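Enoyl-[acyl-carrier-protein] reductase [FMN] (Thermotoga maritima, PDB 5GVJ) probably reduces enoyl-[acyl-carrier-protein] with NADH, as an FMN-dependent flavoprotein of the nitronate monooxygenase family. Local coordinates at residues 103-108 and 129-134. The protein carries 1 engineered substitution. Residues are numbered along the deposited sequence; the frame is centred on the assembly and turned at random.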
ATOM      1  N   LYS A 103     -24.860   9.338 -12.152  1.00 23.85           N
ATOM      2  CA  LYS A 103     -26.236   9.783 -12.350  1.00 26.10           C
ATOM      3  C   LYS A 103     -26.646  10.874 -11.368  1.00 28.48           C
ATOM      4  O   LYS A 103     -27.618  11.592 -11.626  1.00 24.18           O
ATOM      5  CB  LYS A 103     -27.199   8.600 -12.226  1.00 26.09           C
ATOM      6  CG  LYS A 103     -27.400   8.109 -10.791  1.00 30.01           C
ATOM      7  CD  LYS A 103     -28.145   6.776 -10.748  1.00 33.80           C
ATOM      8  CE  LYS A 103     -29.507   6.872 -11.431  1.00 40.52           C
ATOM      9  NZ  LYS A 103     -30.493   7.714 -10.673  1.00 40.75           N
ATOM     10  N   TYR A 104     -25.938  11.017 -10.249  1.00 25.94           N
ATOM     11  CA  TYR A 104     -26.305  12.017  -9.251  1.00 23.21           C
ATOM     12  C   TYR A 104     -25.420  13.251  -9.262  1.00 24.33           C
ATOM     13  O   TYR A 104     -25.776  14.252  -8.628  1.00 24.42           O
ATOM     14  CB  TYR A 104     -26.230  11.422  -7.845  1.00 23.06           C
ATOM     15  CG  TYR A 104     -27.125  10.247  -7.593  1.00 26.46           C
ATOM     16  CD1 TYR A 104     -28.499  10.346  -7.760  1.00 22.47           C
ATOM     17  CD2 TYR A 104     -26.598   9.046  -7.147  1.00 23.15           C
ATOM     18  CE1 TYR A 104     -29.319   9.269  -7.511  1.00 26.10           C
ATOM     19  CE2 TYR A 104     -27.405   7.968  -6.892  1.00 26.94           C
ATOM     20  CZ  TYR A 104     -28.768   8.081  -7.069  1.00 29.36           C
ATOM     21  OH  TYR A 104     -29.573   6.995  -6.801  1.00 30.96           O
ATOM     22  N   ILE A 105     -24.259  13.190  -9.915  1.00 21.92           N
ATOM     23  CA  ILE A 105     -23.255  14.235  -9.738  1.00 21.12           C
ATOM     24  C   ILE A 105     -23.823  15.598 -10.114  1.00 24.07           C
ATOM     25  O   ILE A 105     -23.680  16.578  -9.370  1.00 22.59           O
ATOM     26  CB  ILE A 105     -21.992  13.910 -10.556  1.00 22.32           C
ATOM     27  CG1 ILE A 105     -21.362  12.601 -10.071  1.00 23.34           C
ATOM     28  CG2 ILE A 105     -21.013  15.071 -10.500  1.00 21.56           C
ATOM     29  CD1 ILE A 105     -20.087  12.255 -10.803  1.00 19.25           C
ATOM     30  N   ARG A 106     -24.479  15.679 -11.274  1.00 21.40           N
ATOM     31  CA  ARG A 106     -24.906  16.973 -11.799  1.00 22.49           C
ATOM     32  C   ARG A 106     -25.893  17.672 -10.866  1.00 23.03           C
ATOM     33  O   ARG A 106     -25.747  18.866 -10.576  1.00 23.29           O
ATOM     34  CB  ARG A 106     -25.523  16.799 -13.184  1.00 27.38           C
ATOM     35  CG  ARG A 106     -26.140  18.063 -13.717  1.00 32.01           C
ATOM     36  CD  ARG A 106     -27.086  17.760 -14.870  1.00 39.07           C
ATOM     37  NE  ARG A 106     -27.590  19.011 -15.400  1.00 43.12           N
ATOM     38  CZ  ARG A 106     -27.893  19.182 -16.681  1.00 47.93           C
ATOM     39  NH1 ARG A 106     -27.726  18.175 -17.540  1.00 45.88           N
ATOM     40  NH2 ARG A 106     -28.358  20.351 -17.113  1.00 52.88           N
ATOM     41  N   GLU A 107     -26.919  16.958 -10.399  1.00 24.08           N
ATOM     42  CA  GLU A 107     -27.912  17.635  -9.565  1.00 22.48           C
ATOM     43  C   GLU A 107     -27.314  18.061  -8.231  1.00 23.08           C
ATOM     44  O   GLU A 107     -27.677  19.114  -7.688  1.00 22.82           O
ATOM     45  CB  GLU A 107     -29.137  16.745  -9.351  1.00 24.08           C
ATOM     46  CG  GLU A 107     -28.901  15.489  -8.526  1.00 31.10           C
ATOM     47  CD  GLU A 107     -30.097  14.552  -8.570  1.00 41.34           C
ATOM     48  OE1 GLU A 107     -31.201  14.981  -8.158  1.00 45.35           O
ATOM     49  OE2 GLU A 107     -29.936  13.399  -9.044  1.00 39.78           O
ATOM     50  N   LEU A 108     -26.378  17.275  -7.702  1.00 22.52           N
ATOM     51  CA  LEU A 108     -25.688  17.683  -6.485  1.00 22.51           C
ATOM     52  C   LEU A 108     -24.851  18.930  -6.740  1.00 21.81           C
ATOM     53  O   LEU A 108     -24.914  19.901  -5.978  1.00 22.51           O
ATOM     54  CB  LEU A 108     -24.823  16.528  -5.971  1.00 21.06           C
ATOM     55  CG  LEU A 108     -25.627  15.436  -5.257  1.00 23.94           C
ATOM     56  CD1 LEU A 108     -24.799  14.186  -5.036  1.00 21.27           C
ATOM     57  CD2 LEU A 108     -26.186  15.941  -3.935  1.00 19.40           C
ATOM     58  N   GLU A 129     -14.341  12.037 -12.865  1.00 18.46           N
ATOM     59  CA  GLU A 129     -13.818  13.360 -13.204  1.00 17.12           C
ATOM     60  C   GLU A 129     -14.559  13.943 -14.402  1.00 20.53           C
ATOM     61  O   GLU A 129     -15.000  15.099 -14.371  1.00 23.22           O
ATOM     62  CB  GLU A 129     -12.315  13.312 -13.500  1.00 18.57           C
ATOM     63  CG  GLU A 129     -11.768  14.702 -13.796  1.00 16.36           C
ATOM     64  CD  GLU A 129     -10.282  14.749 -14.074  1.00 21.40           C
ATOM     65  OE1 GLU A 129      -9.607  15.673 -13.573  1.00 22.15           O
ATOM     66  OE2 GLU A 129      -9.793  13.877 -14.803  1.00 18.63           O
ATOM     67  N   ARG A 130     -14.698  13.149 -15.469  1.00 22.70           N
ATOM     68  CA  ARG A 130     -15.389  13.610 -16.675  1.00 23.81           C
ATOM     69  C   ARG A 130     -16.814  14.049 -16.361  1.00 26.00           C
ATOM     70  O   ARG A 130     -17.294  15.061 -16.887  1.00 25.58           O
ATOM     71  CB  ARG A 130     -15.399  12.493 -17.722  1.00 22.58           C
ATOM     72  CG  ARG A 130     -14.486  12.713 -18.916  1.00 38.68           C
ATOM     73  CD  ARG A 130     -14.579  11.562 -19.930  1.00 35.85           C
ATOM     74  NE  ARG A 130     -13.633  10.481 -19.643  1.00 43.20           N
ATOM     75  CZ  ARG A 130     -13.982   9.233 -19.325  1.00 47.10           C
ATOM     76  NH1 ARG A 130     -15.269   8.889 -19.267  1.00 44.68           N
ATOM     77  NH2 ARG A 130     -13.044   8.326 -19.069  1.00 39.56           N
ATOM     78  N   ALA A 131     -17.493  13.304 -15.494  1.00 21.94           N
ATOM     79  CA  ALA A 131     -18.879  13.559 -15.126  1.00 24.25           C
ATOM     80  C   ALA A 131     -19.038  14.680 -14.098  1.00 24.21           C
ATOM     81  O   ALA A 131     -20.171  14.974 -13.702  1.00 23.39           O
ATOM     82  CB  ALA A 131     -19.509  12.269 -14.592  1.00 20.82           C
ATOM     83  N   GLY A 132     -17.949  15.301 -13.649  1.00 19.15           N
ATOM     84  CA  GLY A 132     -18.020  16.498 -12.841  1.00 18.67           C
ATOM     85  C   GLY A 132     -17.611  16.363 -11.379  1.00 21.69           C
ATOM     86  O   GLY A 132     -17.815  17.307 -10.611  1.00 17.97           O
ATOM     87  N   ALA A 133     -17.029  15.244 -10.969  1.00 21.95           N
ATOM     88  CA  ALA A 133     -16.629  15.113  -9.574  1.00 16.64           C
ATOM     89  C   ALA A 133     -15.658  16.225  -9.184  1.00 15.21           C
ATOM     90  O   ALA A 133     -14.807  16.642  -9.979  1.00 19.08           O
ATOM     91  CB  ALA A 133     -16.008  13.739  -9.322  1.00 15.32           C
ATOM     92  N   ASP A 134     -15.798  16.713  -7.949  1.00 17.56           N
ATOM     93  CA  ASP A 134     -14.908  17.753  -7.442  1.00 15.73           C
ATOM     94  C   ASP A 134     -13.593  17.184  -6.946  1.00 16.16           C
ATOM     95  O   ASP A 134     -12.578  17.882  -6.966  1.00 18.23           O
ATOM     96  CB  ASP A 134     -15.584  18.531  -6.311  1.00 17.01           C
ATOM     97  CG  ASP A 134     -16.810  19.285  -6.792  1.00 22.80           C
ATOM     98  OD1 ASP A 134     -16.630  20.365  -7.396  1.00 23.73           O
ATOM     99  OD2 ASP A 134     -17.936  18.790  -6.601  1.00 19.58           O
TER
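Ile105 meets the turn at Ala131, Gly132 and Ala133 through two branches of its side chain. CG2 packs on main chain, 3.3 Å from Ala131 O. The same methyl also lies close to the carbonyl carbon of Gly132. The second branch runs on to the extended end, where CD1 comes within 3.8 Å of Ala131 CB, the only pairing of apolar side chains across the contact. CG1 lies beside the backbone N (chi1 -62°) and anti to the carbonyl carbon, which places CG2 anti to the backbone N; both branches of the beta-branched residue are thus spread over the turn, one methyl for the peptide and one for the alanine. The small methyl of Ala131 touches both the end of Ile105 and Thr102, where helix 102-110 starts, and lets the turn come close to that helix.

No hydrogen bond joins the two segments; the polar bonds shape the turn and tie its surroundings. Gly132 N bonds to Glu129 O at 3.0 Å as part of a Schellman motif ending helix 122-130. The positive phi of Gly132 (110°) is one that glycine takes readily, and with no side chain it can hold this shape beside the carbonyl of Ala131 and let Ile105 CG2 lie close to its main chain. Gly132 O accepts a bond from Lys109 NZ, a second link to helix 102-110. Beyond the turn, Ala133 packs on Pro117, and Asp134 OD2 takes a hydrogen bond from Val115 N of strand 114-119.

Helix 102-110 packs here against the turn whose Schellman motif ends helix 122-130 and leads on to strand 136-139, on the outside of a TIM-barrel fold, the family's clan, away from the FMN-binding residues.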